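Polyguluronate lyase (Corynebacterium sp., PDB 1UAI) probably cleaves the poly(alpha-L-guluronate) blocks of alginate as a lyase, on a jellyroll beta-sandwich fold. Local coordinates at residues E108-L113 with C200-P205; A58-V63 with S208-Q213; W88-G93 with S186-K191; D124-R129 with G167-Y172; E101-L106 with T156-K161. All coordinates share one frame; numbering follows the deposited sequence.

Contact 1 (E108-L113 with C200-P205)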
# COMPACT_ATOMS: atom_id res chain seq x y z
N GLU A 108 13.09 12.70 0.78
CA GLU A 108 13.60 13.96 1.32
C GLU A 108 12.58 15.07 1.13
O GLU A 108 11.69 14.98 0.28
CB GLU A 108 14.89 14.35 0.59
CG GLU A 108 16.06 13.40 0.79
CD GLU A 108 16.59 13.42 2.21
OE1 GLU A 108 16.82 14.53 2.73
OE2 GLU A 108 16.78 12.34 2.79
N VAL A 109 12.71 16.12 1.94
CA VAL A 109 11.87 17.31 1.88
C VAL A 109 10.40 17.15 2.25
O VAL A 109 9.87 17.89 3.08
CB VAL A 109 11.96 17.96 0.48
CG1 VAL A 109 11.28 19.32 0.50
CG2 VAL A 109 13.41 18.10 0.06
N LYS A 110 9.73 16.19 1.61
CA LYS A 110 8.32 15.89 1.83
C LYS A 110 8.31 14.40 2.20
O LYS A 110 8.03 13.54 1.36
CB LYS A 110 7.54 16.13 0.53
CG LYS A 110 6.03 16.06 0.66
CD LYS A 110 5.36 16.42 -0.67
CE LYS A 110 3.85 16.50 -0.54
NZ LYS A 110 3.24 15.19 -0.18
N PRO A 111 8.62 14.09 3.47
CA PRO A 111 8.68 12.71 3.98
C PRO A 111 7.31 12.07 4.17
O PRO A 111 6.95 11.69 5.29
CB PRO A 111 9.44 12.88 5.28
CG PRO A 111 8.89 14.18 5.79
CD PRO A 111 8.87 15.06 4.55
N HIS A 112 6.58 11.92 3.07
CA HIS A 112 5.23 11.36 3.09
C HIS A 112 5.16 10.03 2.35
O HIS A 112 5.62 9.92 1.21
CB HIS A 112 4.26 12.36 2.47
CG HIS A 112 4.23 13.69 3.15
ND1 HIS A 112 3.46 14.74 2.69
CD2 HIS A 112 4.86 14.15 4.26
CE1 HIS A 112 3.62 15.78 3.48
NE2 HIS A 112 4.46 15.45 4.44
N LEU A 113 4.54 9.03 2.97
CA LEU A 113 4.45 7.70 2.39
C LEU A 113 3.19 6.97 2.83
O LEU A 113 2.84 6.96 4.02
CB LEU A 113 5.70 6.92 2.83
CG LEU A 113 5.88 5.45 2.46
CD1 LEU A 113 5.84 5.27 0.95
CD2 LEU A 113 7.21 4.97 3.02
N CYS A 200 9.68 14.50 -8.22
CA CYS A 200 10.73 15.49 -8.44
C CYS A 200 10.29 16.95 -8.43
O CYS A 200 11.13 17.85 -8.42
CB CYS A 200 11.48 15.14 -9.73
SG CYS A 200 12.38 13.57 -9.51
N SER A 201 8.98 17.19 -8.40
CA SER A 201 8.49 18.57 -8.35
C SER A 201 8.51 19.10 -6.92
O SER A 201 8.62 20.31 -6.72
CB SER A 201 7.07 18.66 -8.90
OG SER A 201 6.11 18.20 -7.96
N ASN A 202 8.41 18.22 -5.93
CA ASN A 202 8.41 18.66 -4.54
C ASN A 202 9.40 17.97 -3.62
O ASN A 202 9.30 18.08 -2.39
CB ASN A 202 7.00 18.58 -3.95
CG ASN A 202 6.34 17.22 -4.16
OD1 ASN A 202 7.02 16.20 -4.29
ND2 ASN A 202 5.01 17.20 -4.17
N SER A 203 10.36 17.25 -4.20
CA SER A 203 11.38 16.57 -3.42
C SER A 203 12.67 16.51 -4.24
O SER A 203 12.65 16.19 -5.42
CB SER A 203 10.94 15.15 -3.06
OG SER A 203 11.98 14.46 -2.37
N SER A 204 13.79 16.81 -3.59
CA SER A 204 15.09 16.78 -4.24
C SER A 204 16.03 16.01 -3.33
O SER A 204 15.85 16.00 -2.11
CB SER A 204 15.61 18.21 -4.46
OG SER A 204 15.61 18.94 -3.25
N PRO A 205 17.05 15.35 -3.90
CA PRO A 205 17.36 15.29 -5.33
C PRO A 205 16.42 14.39 -6.13
O PRO A 205 15.75 13.52 -5.58
CB PRO A 205 18.79 14.76 -5.33
CG PRO A 205 18.76 13.79 -4.20
CD PRO A 205 18.03 14.57 -3.12

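Contact 2 (A58-V63 with S208-Q213)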
# COMPACT_ATOMS: atom_id res chain seq x y z
N ALA A 58 9.69 2.82 -3.78
CA ALA A 58 9.33 3.72 -4.87
C ALA A 58 10.04 5.05 -4.65
O ALA A 58 9.80 5.73 -3.65
CB ALA A 58 7.82 3.92 -4.91
N ALA A 59 10.93 5.39 -5.58
CA ALA A 59 11.70 6.63 -5.51
C ALA A 59 10.93 7.80 -6.11
O ALA A 59 10.03 7.61 -6.93
CB ALA A 59 13.03 6.45 -6.22
N VAL A 60 11.31 9.01 -5.73
CA VAL A 60 10.62 10.21 -6.21
C VAL A 60 10.65 10.41 -7.72
O VAL A 60 9.81 11.12 -8.27
CB VAL A 60 11.17 11.48 -5.52
CG1 VAL A 60 11.04 11.34 -4.01
CG2 VAL A 60 12.62 11.73 -5.92
N ASN A 61 11.62 9.79 -8.39
CA ASN A 61 11.74 9.92 -9.84
C ASN A 61 11.10 8.72 -10.53
O ASN A 61 11.29 8.50 -11.73
CB ASN A 61 13.22 10.01 -10.24
CG ASN A 61 13.98 8.73 -9.96
OD1 ASN A 61 13.56 7.91 -9.15
ND2 ASN A 61 15.12 8.57 -10.62
N GLY A 62 10.33 7.94 -9.77
CA GLY A 62 9.69 6.77 -10.33
C GLY A 62 8.67 7.06 -11.41
O GLY A 62 8.14 8.18 -11.50
N VAL A 63 8.39 6.06 -12.22
CA VAL A 63 7.42 6.18 -13.30
C VAL A 63 6.03 6.32 -12.70
O VAL A 63 5.67 5.61 -11.75
CB VAL A 63 7.47 4.95 -14.23
CG1 VAL A 63 6.39 5.05 -15.30
CG2 VAL A 63 8.84 4.83 -14.86
N SER A 208 16.93 8.04 -7.75
CA SER A 208 16.36 6.78 -7.29
C SER A 208 16.81 6.47 -5.86
O SER A 208 16.31 5.54 -5.24
CB SER A 208 16.75 5.64 -8.23
OG SER A 208 16.13 5.80 -9.49
N SER A 209 17.75 7.26 -5.35
CA SER A 209 18.25 7.07 -3.98
C SER A 209 17.42 7.87 -2.97
O SER A 209 17.66 7.81 -1.77
CB SER A 209 19.72 7.48 -3.88
OG SER A 209 19.87 8.86 -4.13
N ASN A 210 16.45 8.62 -3.49
CA ASN A 210 15.54 9.44 -2.68
C ASN A 210 14.22 8.68 -2.79
O ASN A 210 13.52 8.79 -3.80
CB ASN A 210 15.43 10.83 -3.32
CG ASN A 210 14.52 11.76 -2.55
OD1 ASN A 210 13.92 11.37 -1.55
ND2 ASN A 210 14.42 12.99 -3.01
N TYR A 211 13.87 7.93 -1.75
CA TYR A 211 12.69 7.08 -1.84
C TYR A 211 11.93 6.75 -0.57
O TYR A 211 12.38 7.00 0.55
CB TYR A 211 13.13 5.75 -2.47
CG TYR A 211 14.14 4.99 -1.62
CD1 TYR A 211 13.74 4.17 -0.56
CD2 TYR A 211 15.51 5.13 -1.85
CE1 TYR A 211 14.67 3.49 0.23
CE2 TYR A 211 16.45 4.46 -1.07
CZ TYR A 211 16.03 3.64 -0.03
OH TYR A 211 16.96 2.98 0.74
N GLY A 212 10.76 6.18 -0.79
CA GLY A 212 9.92 5.71 0.29
C GLY A 212 9.98 4.19 0.18
O GLY A 212 10.06 3.64 -0.92
N GLN A 213 9.98 3.51 1.32
CA GLN A 213 10.03 2.05 1.33
C GLN A 213 9.21 1.50 2.48
O GLN A 213 9.22 2.05 3.59
CB GLN A 213 11.47 1.55 1.46
CG GLN A 213 11.57 0.03 1.57
CD GLN A 213 13.01 -0.46 1.58
OE1 GLN A 213 13.75 -0.23 0.62
NE2 GLN A 213 13.40 -1.12 2.65
O HOH W 1 13.31 5.24 -9.66

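Contact 3 (W88-G93 with S186-K191)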
# COMPACT_ATOMS: atom_id res chain seq x y z
N TRP A 88 -15.86 -4.48 -4.24
CA TRP A 88 -16.87 -4.86 -3.27
C TRP A 88 -17.63 -3.70 -2.65
O TRP A 88 -17.19 -2.55 -2.66
CB TRP A 88 -16.26 -5.75 -2.17
CG TRP A 88 -14.89 -5.36 -1.73
CD1 TRP A 88 -13.70 -5.81 -2.23
CD2 TRP A 88 -14.56 -4.42 -0.70
NE1 TRP A 88 -12.65 -5.22 -1.57
CE2 TRP A 88 -13.15 -4.36 -0.63
CE3 TRP A 88 -15.31 -3.62 0.17
CZ2 TRP A 88 -12.48 -3.53 0.27
CZ3 TRP A 88 -14.64 -2.80 1.07
CH2 TRP A 88 -13.24 -2.75 1.11
N SER A 89 -18.79 -4.05 -2.10
CA SER A 89 -19.70 -3.11 -1.47
C SER A 89 -19.35 -2.77 -0.03
O SER A 89 -18.80 -3.60 0.69
CB SER A 89 -21.12 -3.69 -1.52
OG SER A 89 -22.01 -2.95 -0.70
N ALA A 90 -19.69 -1.56 0.39
CA ALA A 90 -19.44 -1.13 1.76
C ALA A 90 -20.71 -1.31 2.59
O ALA A 90 -20.67 -1.22 3.82
CB ALA A 90 -19.00 0.33 1.78
N THR A 91 -21.84 -1.57 1.92
CA THR A 91 -23.12 -1.74 2.59
C THR A 91 -23.66 -3.17 2.60
O THR A 91 -24.72 -3.44 3.17
CB THR A 91 -24.20 -0.83 1.95
OG1 THR A 91 -24.31 -1.14 0.56
CG2 THR A 91 -23.83 0.63 2.12
N SER A 92 -22.93 -4.07 1.95
CA SER A 92 -23.31 -5.48 1.89
C SER A 92 -22.07 -6.30 2.17
O SER A 92 -21.04 -6.07 1.55
CB SER A 92 -23.86 -5.82 0.51
OG SER A 92 -23.96 -7.23 0.32
N GLY A 93 -22.17 -7.24 3.10
CA GLY A 93 -21.03 -8.09 3.43
C GLY A 93 -20.05 -7.49 4.42
O GLY A 93 -20.22 -6.36 4.88
N SER A 186 -19.88 1.60 -3.47
CA SER A 186 -19.38 0.27 -3.79
C SER A 186 -18.13 0.46 -4.65
O SER A 186 -17.60 1.57 -4.73
CB SER A 186 -20.44 -0.52 -4.56
OG SER A 186 -21.57 -0.78 -3.75
N GLY A 187 -17.66 -0.61 -5.27
CA GLY A 187 -16.46 -0.52 -6.10
C GLY A 187 -15.18 -0.36 -5.30
O GLY A 187 -14.19 0.17 -5.80
N ASN A 188 -15.20 -0.81 -4.05
CA ASN A 188 -14.03 -0.70 -3.18
C ASN A 188 -13.05 -1.86 -3.38
O ASN A 188 -13.44 -2.94 -3.82
CB ASN A 188 -14.46 -0.70 -1.72
CG ASN A 188 -15.40 0.43 -1.39
OD1 ASN A 188 -14.99 1.59 -1.33
ND2 ASN A 188 -16.67 0.10 -1.19
N TYR A 189 -11.79 -1.61 -3.04
CA TYR A 189 -10.75 -2.62 -3.11
C TYR A 189 -9.59 -2.21 -2.23
O TYR A 189 -9.42 -1.03 -1.91
CB TYR A 189 -10.30 -2.86 -4.57
CG TYR A 189 -9.69 -1.67 -5.28
CD1 TYR A 189 -8.32 -1.45 -5.24
CD2 TYR A 189 -10.49 -0.80 -6.02
CE1 TYR A 189 -7.75 -0.38 -5.93
CE2 TYR A 189 -9.92 0.27 -6.71
CZ TYR A 189 -8.55 0.47 -6.66
OH TYR A 189 -7.98 1.51 -7.36
N PHE A 190 -8.80 -3.19 -1.80
CA PHE A 190 -7.66 -2.96 -0.93
C PHE A 190 -6.35 -2.82 -1.70
O PHE A 190 -6.20 -3.33 -2.82
CB PHE A 190 -7.50 -4.11 0.06
CG PHE A 190 -8.62 -4.25 1.06
CD1 PHE A 190 -8.90 -3.22 1.96
CD2 PHE A 190 -9.36 -5.42 1.13
CE1 PHE A 190 -9.90 -3.37 2.92
CE2 PHE A 190 -10.36 -5.58 2.09
CZ PHE A 190 -10.63 -4.56 2.99
N LYS A 191 -5.40 -2.12 -1.08
CA LYS A 191 -4.06 -1.94 -1.63
C LYS A 191 -3.08 -1.95 -0.45
O LYS A 191 -3.44 -1.57 0.66
CB LYS A 191 -3.90 -0.61 -2.38
CG LYS A 191 -4.95 -0.34 -3.44
CD LYS A 191 -4.44 0.68 -4.45
CE LYS A 191 -3.44 0.05 -5.40
NZ LYS A 191 -2.80 1.04 -6.31
O HOH W 2 -21.97 -0.12 -0.98

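Contact 4 (D124-R129 with G167-Y172)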
# COMPACT_ATOMS: atom_id res chain seq x y z
N ASP A 124 -8.92 7.42 -3.40
CA ASP A 124 -8.63 6.77 -2.13
C ASP A 124 -9.72 7.13 -1.13
O ASP A 124 -10.20 8.27 -1.10
CB ASP A 124 -7.24 7.18 -1.62
CG ASP A 124 -7.10 8.68 -1.43
OD1 ASP A 124 -7.47 9.44 -2.35
OD2 ASP A 124 -6.59 9.10 -0.37
N VAL A 125 -10.11 6.16 -0.32
CA VAL A 125 -11.16 6.35 0.68
C VAL A 125 -10.55 6.63 2.05
O VAL A 125 -10.93 7.59 2.73
CB VAL A 125 -12.06 5.10 0.74
CG1 VAL A 125 -13.16 5.29 1.77
CG2 VAL A 125 -12.66 4.84 -0.63
N THR A 126 -9.61 5.79 2.46
CA THR A 126 -8.91 5.94 3.72
C THR A 126 -7.62 5.14 3.60
O THR A 126 -7.62 4.03 3.07
CB THR A 126 -9.75 5.43 4.92
OG1 THR A 126 -8.96 5.47 6.11
CG2 THR A 126 -10.24 4.01 4.68
N VAL A 127 -6.51 5.72 4.07
CA VAL A 127 -5.22 5.07 3.97
C VAL A 127 -4.37 5.29 5.22
O VAL A 127 -4.67 6.17 6.04
CB VAL A 127 -4.41 5.60 2.75
CG1 VAL A 127 -5.32 5.80 1.55
CG2 VAL A 127 -3.71 6.91 3.10
N PHE A 128 -3.34 4.46 5.37
CA PHE A 128 -2.38 4.59 6.46
C PHE A 128 -1.28 5.44 5.83
O PHE A 128 -0.61 5.01 4.89
CB PHE A 128 -1.82 3.22 6.87
CG PHE A 128 -2.72 2.46 7.81
CD1 PHE A 128 -2.35 2.28 9.14
CD2 PHE A 128 -3.91 1.90 7.37
CE1 PHE A 128 -3.16 1.56 10.02
CE2 PHE A 128 -4.73 1.18 8.23
CZ PHE A 128 -4.35 1.00 9.56
N ARG A 129 -1.11 6.65 6.35
CA ARG A 129 -0.17 7.62 5.81
C ARG A 129 0.84 8.11 6.83
O ARG A 129 0.46 8.66 7.87
CB ARG A 129 -0.96 8.80 5.25
CG ARG A 129 -0.13 9.93 4.67
CD ARG A 129 -1.00 11.13 4.30
NE ARG A 129 -0.21 12.20 3.70
CZ ARG A 129 -0.16 12.46 2.39
NH1 ARG A 129 -0.86 11.74 1.54
NH2 ARG A 129 0.63 13.43 1.94
N GLY A 167 -21.95 0.04 5.89
CA GLY A 167 -21.70 1.42 5.51
C GLY A 167 -20.71 2.14 6.41
O GLY A 167 -20.69 3.37 6.46
N LYS A 168 -19.88 1.37 7.11
CA LYS A 168 -18.89 1.94 8.01
C LYS A 168 -17.54 1.25 7.85
O LYS A 168 -17.48 0.05 7.61
CB LYS A 168 -19.34 1.79 9.47
CG LYS A 168 -20.67 2.45 9.80
CD LYS A 168 -20.56 3.96 9.78
CE LYS A 168 -21.86 4.61 10.24
NZ LYS A 168 -21.77 6.09 10.27
N ILE A 169 -16.47 2.03 7.97
CA ILE A 169 -15.12 1.50 7.89
C ILE A 169 -14.48 1.67 9.26
O ILE A 169 -14.34 2.79 9.75
CB ILE A 169 -14.26 2.26 6.86
CG1 ILE A 169 -14.89 2.18 5.46
CG2 ILE A 169 -12.85 1.67 6.84
CD1 ILE A 169 -14.19 3.05 4.43
N LYS A 170 -14.11 0.56 9.89
CA LYS A 170 -13.44 0.59 11.19
C LYS A 170 -11.96 0.37 10.90
O LYS A 170 -11.60 -0.60 10.24
CB LYS A 170 -13.96 -0.53 12.08
CG LYS A 170 -15.44 -0.45 12.42
CD LYS A 170 -15.72 0.66 13.41
CE LYS A 170 -17.15 0.61 13.91
NZ LYS A 170 -17.38 1.59 15.01
N VAL A 171 -11.11 1.27 11.39
CA VAL A 171 -9.67 1.16 11.15
C VAL A 171 -8.94 0.96 12.47
O VAL A 171 -9.10 1.75 13.40
CB VAL A 171 -9.14 2.42 10.44
CG1 VAL A 171 -7.72 2.18 9.96
CG2 VAL A 171 -10.05 2.80 9.28
N TYR A 172 -8.13 -0.09 12.53
CA TYR A 172 -7.39 -0.45 13.74
C TYR A 172 -5.87 -0.38 13.57
O TYR A 172 -5.34 -0.60 12.48
CB TYR A 172 -7.74 -1.88 14.16
CG TYR A 172 -9.21 -2.13 14.38
CD1 TYR A 172 -9.74 -2.12 15.67
CD2 TYR A 172 -10.06 -2.37 13.31
CE1 TYR A 172 -11.10 -2.34 15.88
CE2 TYR A 172 -11.42 -2.59 13.51
CZ TYR A 172 -11.93 -2.58 14.80
OH TYR A 172 -13.28 -2.78 15.01

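Contact 5 (E101-L106 with T156-K161)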
# COMPACT_ATOMS: atom_id res chain seq x y z
N GLU A 101 3.12 -4.34 8.68
CA GLU A 101 4.13 -3.70 7.88
C GLU A 101 4.94 -2.72 8.70
O GLU A 101 4.61 -2.42 9.85
CB GLU A 101 3.49 -2.95 6.70
CG GLU A 101 2.65 -1.74 7.11
CD GLU A 101 2.03 -1.02 5.92
OE1 GLU A 101 1.87 -1.65 4.85
OE2 GLU A 101 1.68 0.18 6.06
N ALA A 102 6.01 -2.23 8.09
CA ALA A 102 6.86 -1.23 8.71
C ALA A 102 7.28 -0.26 7.62
O ALA A 102 7.53 -0.67 6.48
CB ALA A 102 8.09 -1.88 9.33
N PHE A 103 7.32 1.02 7.95
CA PHE A 103 7.79 2.04 7.01
C PHE A 103 9.29 2.06 7.28
O PHE A 103 9.71 2.23 8.43
CB PHE A 103 7.17 3.40 7.34
CG PHE A 103 5.68 3.47 7.09
CD1 PHE A 103 5.17 3.77 5.83
CD2 PHE A 103 4.78 3.25 8.14
CE1 PHE A 103 3.80 3.85 5.61
CE2 PHE A 103 3.41 3.33 7.92
CZ PHE A 103 2.91 3.63 6.66
N ASN A 104 10.10 1.88 6.24
CA ASN A 104 11.55 1.83 6.39
C ASN A 104 12.33 3.06 5.96
O ASN A 104 13.42 3.32 6.48
CB ASN A 104 12.15 0.67 5.57
CG ASN A 104 11.45 -0.65 5.79
OD1 ASN A 104 11.02 -1.28 4.82
ND2 ASN A 104 11.35 -1.08 7.04
N HIS A 105 11.78 3.81 5.01
CA HIS A 105 12.51 4.94 4.47
C HIS A 105 11.53 5.96 3.94
O HIS A 105 10.46 5.61 3.43
CB HIS A 105 13.40 4.41 3.33
CG HIS A 105 14.64 5.20 3.08
ND1 HIS A 105 14.66 6.31 2.26
CD2 HIS A 105 15.91 5.02 3.51
CE1 HIS A 105 15.90 6.77 2.18
NE2 HIS A 105 16.67 6.01 2.93
N LEU A 106 11.89 7.24 4.03
CA LEU A 106 11.04 8.32 3.57
C LEU A 106 11.78 9.23 2.61
O LEU A 106 13.00 9.40 2.71
CB LEU A 106 10.56 9.15 4.76
CG LEU A 106 9.63 8.44 5.75
CD1 LEU A 106 9.46 9.29 7.00
CD2 LEU A 106 8.29 8.16 5.09
N THR A 156 9.59 -0.01 12.60
CA THR A 156 8.77 -0.65 13.63
C THR A 156 7.58 -1.31 12.95
O THR A 156 6.82 -0.66 12.23
CB THR A 156 8.25 0.36 14.66
OG1 THR A 156 9.35 1.07 15.25
CG2 THR A 156 7.49 -0.36 15.77
N VAL A 157 7.42 -2.60 13.18
CA VAL A 157 6.31 -3.34 12.59
C VAL A 157 5.05 -3.12 13.41
O VAL A 157 5.08 -3.19 14.64
CB VAL A 157 6.61 -4.85 12.53
CG1 VAL A 157 5.42 -5.60 11.95
CG2 VAL A 157 7.86 -5.10 11.69
N PHE A 158 3.95 -2.84 12.73
CA PHE A 158 2.67 -2.66 13.39
C PHE A 158 1.64 -3.45 12.61
O PHE A 158 1.88 -3.84 11.46
CB PHE A 158 2.27 -1.17 13.44
CG PHE A 158 1.96 -0.57 12.09
CD1 PHE A 158 0.67 -0.59 11.58
CD2 PHE A 158 2.97 0.02 11.34
CE1 PHE A 158 0.39 -0.03 10.32
CE2 PHE A 158 2.71 0.57 10.10
CZ PHE A 158 1.42 0.55 9.58
N GLU A 159 0.51 -3.72 13.25
CA GLU A 159 -0.56 -4.46 12.60
C GLU A 159 -1.72 -3.51 12.35
O GLU A 159 -2.26 -2.91 13.28
CB GLU A 159 -1.01 -5.62 13.48
CG GLU A 159 -2.09 -6.50 12.85
CD GLU A 159 -2.34 -7.77 13.64
OE1 GLU A 159 -1.42 -8.60 13.73
OE2 GLU A 159 -3.46 -7.93 14.17
N GLY A 160 -2.09 -3.37 11.08
CA GLY A 160 -3.20 -2.52 10.73
C GLY A 160 -4.36 -3.38 10.28
O GLY A 160 -4.16 -4.51 9.81
N LYS A 161 -5.57 -2.88 10.43
CA LYS A 161 -6.74 -3.62 9.99
C LYS A 161 -7.87 -2.71 9.56
O LYS A 161 -8.15 -1.70 10.21
CB LYS A 161 -7.25 -4.56 11.09
CG LYS A 161 -8.46 -5.39 10.67
CD LYS A 161 -8.85 -6.45 11.69
CE LYS A 161 -9.38 -5.84 12.98
NZ LYS A 161 -9.86 -6.90 13.92

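Contact 1 (E108-L113 with C200-P205)
Two surface loops of the jellyroll meet here: the turn that leads into strand 112-119, with Glu108, Val109 and Lys110, and the loop between strands 194-196 and 211-223, with Asn202, Ser203 and Ser204. One hydrogen bond joins them directly. Ser203 OG donates to Glu108 O at 2.7 Å. The hydroxyl sits well above the carbonyl plane, 40° out of it, and does not lie on a lone pair. Lys110 N reaches the same oxygen from the opposite face, so two donors grip Glu108 O. The Ser203 OG lies anti to its own backbone N (chi1 177°), which turns it across to the carbonyl. Asn210 ND2 is a second partner of this hydroxyl, and Asn210 OD1 takes the Glu108 N-H.

Around this bond the packing is of aliphatic carbon on backbone. Glu108 CB lies 3.3 Å from Ser204 O, while the carboxylate leads away. The two branches of Val109 divide the loop between them: CG1 faces Asn202 O at 3.7 Å, and CG2 meets Ser204 O. Lys110 is extended as far as CE, and its CD passes Asn202 ND2 at 3.6 Å; a bend at the last torsion then turns NZ to His112 ND1, at 2.9 Å. The polar ends of Lys110 and Asn202 are engaged by other groups. Lys110 NZ also bonds Gln197 O; Asn202 binds Asn199 N through OD1 and Tyr70 OH through ND2. The disulfide Cys200-Cys206 closes the second loop nearby.

The single short bond fixes the Glu108 carbonyl against Ser203, whereas Lys110 offers Asn202 its methylenes and turns its ammonium group, probably charged, to His112 and Gln197.

Contact 2 (A58-V63 with S208-Q213)
Ala58 and Gly212 exchange two backbone hydrogen bonds, from Ala58 N to Gly212 O at 3.0 Å and from Gly212 N to Ala58 O at 3.1 Å. A third runs from Val60 N to Asn210 O at 2.9 Å. All three are close to straight. Beyond the strand, Asn61 ND2 donates to Ser208 OG at 3.2 Å. The hydroxyl lies in the amide plane. Water 1 bridges the same two residues, donating to Asn61 OD1 and meeting Ser208 OG.

Packing surrounds these bonds. Ala59 and Tyr211 form the non-hydrogen-bonded pair, their CB atoms 3.8 Å apart. Ala59 CB also lies 3.5 Å from Ser208 CA. The Tyr211 ring leads away from this strand, stacking on His105 and taking a cation-pi contact from Arg57. Val60 sets both methyls against the Asn210 amide: CG2 is 3.6 Å from ND2, and CG1 faces OD1. That amide is itself held by the 108-113 and 200-205 loops, with Pro205 O among the acceptors of ND2.

Ala59 to Gly62 is a type I turn, closed by Gly62 N to Ala59 O. Antiparallel pairing of this kind joins neighbouring strands 54-59 and 211-223 in one sheet of the jellyroll sandwich.

Contact 3 (W88-G93 with S186-K191)
Trp88 and Asn188 form a single antiparallel hydrogen-bonded bridge: Trp88 N donates to Asn188 O at 2.9 Å and Asn188 N to Trp88 O at 3.0 Å, each in the carbonyl plane of its acceptor. The Asn188 side chain adds a third bond, ND2 to Trp88 O at 3.1 Å. Trp88 O therefore takes two donors from one residue. The same ND2 also reaches Ser185 O, and OD1 binds His183 NE2, which pins the amide.

The Trp88 indole folds back over its partner. Its CG lies between the backbone N and the carbonyl carbon (chi1 39°), and this swings the ring over Asn188. Asn188 CB sits over the six-membered ring, 3.5 Å from its centroid, as a CH-pi contact. Asn188 O also lies over a face of the indole, toward the rim. Gly187 and Asn188 both face Trp88, a G1 beta bulge in which Gly187 takes the positive phi that favours glycine. The bulge sets the start of strand 189-192 against the loop that precedes strand 95-105.

Further along, Trp88 CZ2 stands 3.4 Å above the centre of the Phe190 ring. The two ring planes are inclined at 45°, so the pair is oblique. Glu77 OE1 accepts from both Trp88 NE1 and Phe190 N, tying the indole to the strand. His95 stacks on Trp88 as well.

At the solvent end, water 2 links the loops. It accepts from Ala90 N at 3.0 Å and also bonds Thr91 OG1 and Ser186 OG. Ser89 CB touches Ser186 OG beside it.

Contact 4 (D124-R129 with G167-Y172)
Val125 CG1 meets Ile169 CD1 at 3.6 Å, and Phe128 CZ meets Val171 CG1 at 3.6 Å. These two apolar pairs carry the contact. Thr126 CG2 reaches tip to tip toward Ile169, 4.1 Å from CD1. Phe128 and Val171 overlap while pointing opposite ways. The same CZ carries the ring edge to Tyr172 O at 3.5 Å, with the oxygen near the ring plane. No hydrogen bond crosses.

Neighbours in both sheets place these side chains. Val125 and Thr126 both face Ile118 in a classic beta bulge, so both point toward Ile169. Thr126 OG1, anti to its backbone N (chi1 174°), binds Thr138 O, and its methyl is left for the isoleucine. Phe128 is wedged edge-to-face against Phe99 and Phe162 of the facing sheet. Ile137 lies against Thr126, Phe128 and Val171.

Strands 124-129 and 168-172 run nearly parallel, 3° apart, with axes 9.7 Å apart at closest approach. They belong to the two different sheets of the sandwich and face each other across its core. Their union is thus mainly dispersive, of methyls and an aromatic ring, with one carbonyl oxygen at the ring edge and the threonine hydroxyl satisfied inside its own sheet.

Contact 5 (E101-L106 with T156-K161)
Backbone hydrogen bonds pair Glu101 with Phe158, as an antiparallel hydrogen-bonded pair of strands 95-105 and 158-165. Phe158 N donates to Glu101 O at 3.0 Å, and Glu101 N to Phe158 O at 3.1 Å. Weaker CA-H...O contacts extend the pairing toward the loop: Val157 CA lies 3.4 Å from Glu101 O, and Ala102 CA faces Thr156 O.

Contacts of the flat groups come next. Glu101 and Phe158 project to the same face of the sheet and lie side by side, pointing the same way. In both residues CG sits between the backbone N and the carbonyl carbon (chi1 67°), which lays the two chains alongside each other. Glu101 CG and OE2 both touch Phe158 CZ, OE2 at 3.5 Å. The carboxylate plane is almost perpendicular to the ring, at 88°. Phe103 meets the same ring rim to rim, with CE2 of Phe103 3.6 Å from CE2 of Phe158. The planes are only 18° apart, yet neither ring lies over the other.

Ala102 CB makes the remaining contacts, with Thr156 O at 3.4 Å and with the methyl CG2 of Val157 at 4.0 Å. Val214 and Leu216 of strand 211-223 touch Glu101, and Val214 also touches Phe103. On the loop side, Tyr152 OH bonds both Thr156 O and Phe103 N, bracing the end of the pair.

Glu101 thus packs its chain and one carboxylate oxygen at the Phe158 ring in a buried setting. Such surroundings would probably raise the cost of a negative charge there, unless other groups offset it.

From the N terminus, residues 58-63 come first and pair with 208-213, so contact 2 closes the longest loop and holds the other four inside it. Segment 88-93 opens contact 3, which ends at 186-191 and encloses contacts 4 and 5. Contact 5 starts at 101-106 and crosses both contact 1 and contact 4. Contact 1 runs from 108-113 to 200-205, crosses contact 3 and encloses contact 4. Contacts 2 and 5 each pair two neighbouring strands of the seven-stranded sheet. Contact 4 joins that sheet to the other across the core. Contacts 1 and 3 fasten loops on opposite sides of the chain's centre, their centres about 32 Å apart.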